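Local coordinates for protein putative enoyl-CoA hydratase/isomerase (Bordetella parapertussis, PDB 3ISA) that probably acts as an enoyl-CoA hydratase or isomerase of the crotonase family, working on coenzyme A thioesters, at residues D[101-106]-D[118-123]. Numbering follows the deposited sequence.
Sequences TLALAH and AACKWR
T101 holds K121, in the turn after helix 112-119, with its hydroxyl, and W122, where strand 122-125 begins, with its carbonyl. From CB, which rests against the C120 backbone, 4.0 Å from C120 CA, the T101 side chain divides: CG2 lies beside its own backbone N, while OG1 sits between N and the carbonyl carbon (chi1 56°), a rotamer that turns the hydroxyl to the K121 amide. There T101 OG1 accepts the K121 N-H at 2.9 Å (152°) and has the K121 CG methylene alongside. A water bonded to OG1 also accepts from K121 NZ, whose bent chain curls back to A95 O and, weakly, to A119 O. The carbonyl of T101 takes the W122 N-H almost straight (177°), in the carbonyl plane, and W122 O then receives A103 N at 2.9 Å. These two bonds pair the strands in parallel register, L102 opposite W122 and A103 opposite R123. On one face of the sheet L102 CD1 packs on W122 CB, 3.7 Å away, beneath helix 186-197; on the other, the A103 methyl meets both CB and SG of C120. In one of its two conformers R123, on strand 122-125, bonds C120 O through NH2. Within this parallel βαβ unit of the crotonase fold, the threonine hydroxyl thus supplies K121 N with an acceptor just before regular strand pairing begins.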
loop_
_atom_site.group_PDB
_atom_site.type_symbol
_atom_site.label_atom_id
_atom_site.label_comp_id
_atom_site.label_asym_id
_atom_site.label_seq_id
_atom_site.Cartn_x
_atom_site.Cartn_y
_atom_site.Cartn_z
ATOM N N THR D 101 21.565 7.891 14.968
ATOM C CA THR D 101 21.150 8.901 15.953
ATOM C C THR D 101 21.128 8.292 17.347
ATOM O O THR D 101 20.705 7.139 17.523
ATOM C CB THR D 101 19.775 9.478 15.600
ATOM O OG1 THR D 101 18.829 8.400 15.492
ATOM C CG2 THR D 101 19.862 10.237 14.237
ATOM N N LEU D 102 21.593 9.075 18.321
ATOM C CA LEU D 102 21.699 8.657 19.708
ATOM C C LEU D 102 21.107 9.735 20.612
ATOM O O LEU D 102 21.470 10.914 20.524
ATOM C CB LEU D 102 23.176 8.389 20.077
ATOM C CG LEU D 102 23.584 8.238 21.563
ATOM C CD1 LEU D 102 22.942 7.018 22.164
ATOM C CD2 LEU D 102 25.094 8.129 21.718
ATOM N N ALA D 103 20.218 9.335 21.508
ATOM C CA ALA D 103 19.654 10.281 22.454
ATOM C C ALA D 103 19.979 9.833 23.874
ATOM O O ALA D 103 19.991 8.640 24.164
ATOM C CB ALA D 103 18.171 10.415 22.263
ATOM N N LEU D 104 20.227 10.804 24.742
ATOM C CA LEU D 104 20.632 10.547 26.110
ATOM C C LEU D 104 19.769 11.407 27.018
ATOM O O LEU D 104 19.917 12.636 27.045
ATOM C CB LEU D 104 22.116 10.891 26.289
ATOM C CG LEU D 104 23.136 10.108 25.452
ATOM C CD1 LEU D 104 24.474 10.857 25.421
ATOM C CD2 LEU D 104 23.310 8.680 25.942
ATOM N N ALA D 105 18.825 10.764 27.709
ATOM C CA ALA D 105 17.821 11.481 28.498
ATOM C C ALA D 105 18.097 11.358 29.984
ATOM O O ALA D 105 18.625 10.345 30.444
ATOM C CB ALA D 105 16.433 10.957 28.219
ATOM N N HIS D 106 17.721 12.401 30.714
ATOM C CA HIS D 106 17.774 12.405 32.160
ATOM C C HIS D 106 16.635 13.281 32.638
ATOM O O HIS D 106 16.020 13.976 31.827
ATOM C CB HIS D 106 19.158 12.854 32.685
ATOM C CG HIS D 106 19.514 14.282 32.382
ATOM N ND1 HIS D 106 19.743 14.743 31.105
ATOM C CD2 HIS D 106 19.726 15.336 33.205
ATOM C CE1 HIS D 106 20.049 16.028 31.152
ATOM N NE2 HIS D 106 20.043 16.414 32.414
ATOM N N ALA D 118 12.407 9.568 21.138
ATOM C CA ALA D 118 11.876 8.395 20.402
ATOM C C ALA D 118 12.363 8.305 18.955
ATOM O O ALA D 118 12.586 7.204 18.443
ATOM C CB ALA D 118 10.330 8.382 20.440
ATOM N N ALA D 119 12.527 9.469 18.306
ATOM C CA ALA D 119 12.971 9.563 16.907
ATOM C C ALA D 119 14.411 9.061 16.716
ATOM O O ALA D 119 14.816 8.731 15.605
ATOM C CB ALA D 119 12.838 11.014 16.408
ATOM N N CYS D 120 15.178 9.021 17.805
ATOM C CA CYS D 120 16.563 8.555 17.756
ATOM C C CYS D 120 16.648 7.043 17.876
ATOM O O CYS D 120 15.849 6.454 18.592
ATOM C CB CYS D 120 17.376 9.201 18.869
ATOM S SG CYS D 120 17.540 10.974 18.630
ATOM N N LYS D 121 17.616 6.437 17.182
ATOM C CA LYS D 121 17.704 4.985 17.055
ATOM C C LYS D 121 18.293 4.317 18.296
ATOM O O LYS D 121 17.781 3.282 18.731
ATOM C CB LYS D 121 18.507 4.603 15.817
ATOM C CG LYS D 121 17.888 5.063 14.466
ATOM C CD LYS D 121 16.567 4.321 14.161
ATOM C CE LYS D 121 15.681 5.064 13.129
ATOM N NZ LYS D 121 14.986 6.291 13.692
ATOM N N TRP D 122 19.371 4.885 18.838
ATOM C CA TRP D 122 19.966 4.400 20.101
ATOM C C TRP D 122 19.468 5.309 21.222
ATOM O O TRP D 122 19.656 6.530 21.178
ATOM C CB TRP D 122 21.502 4.399 20.022
ATOM C CG TRP D 122 22.139 3.324 19.160
ATOM C CD1 TRP D 122 21.591 2.690 18.073
ATOM C CD2 TRP D 122 23.454 2.778 19.315
ATOM N NE1 TRP D 122 22.488 1.782 17.550
ATOM C CE2 TRP D 122 23.639 1.821 18.290
ATOM C CE3 TRP D 122 24.499 3.005 20.223
ATOM C CZ2 TRP D 122 24.823 1.089 18.156
ATOM C CZ3 TRP D 122 25.676 2.268 20.089
ATOM C CH2 TRP D 122 25.828 1.338 19.055
ATOM N N ARG D 123 18.793 4.733 22.212
ATOM C CA ARG D 123 18.170 5.536 23.253
ATOM C C ARG D 123 18.575 5.029 24.629
ATOM O O ARG D 123 18.375 3.855 24.944
ATOM C CB ARG D 123 16.642 5.515 23.109
ATOM C CG ARG D 123 16.129 5.935 21.740
ATOM C CD ARG D 123 14.615 5.758 21.619
ATOM N NE ARG D 123 14.198 4.356 21.665
ATOM C CZ ARG D 123 14.260 3.504 20.639
ATOM N NH1 ARG D 123 13.857 2.241 20.793
ATOM N NH2 ARG D 123 14.723 3.901 19.456
HETATM O O HOH W 1 17.190 8.302 13.497
#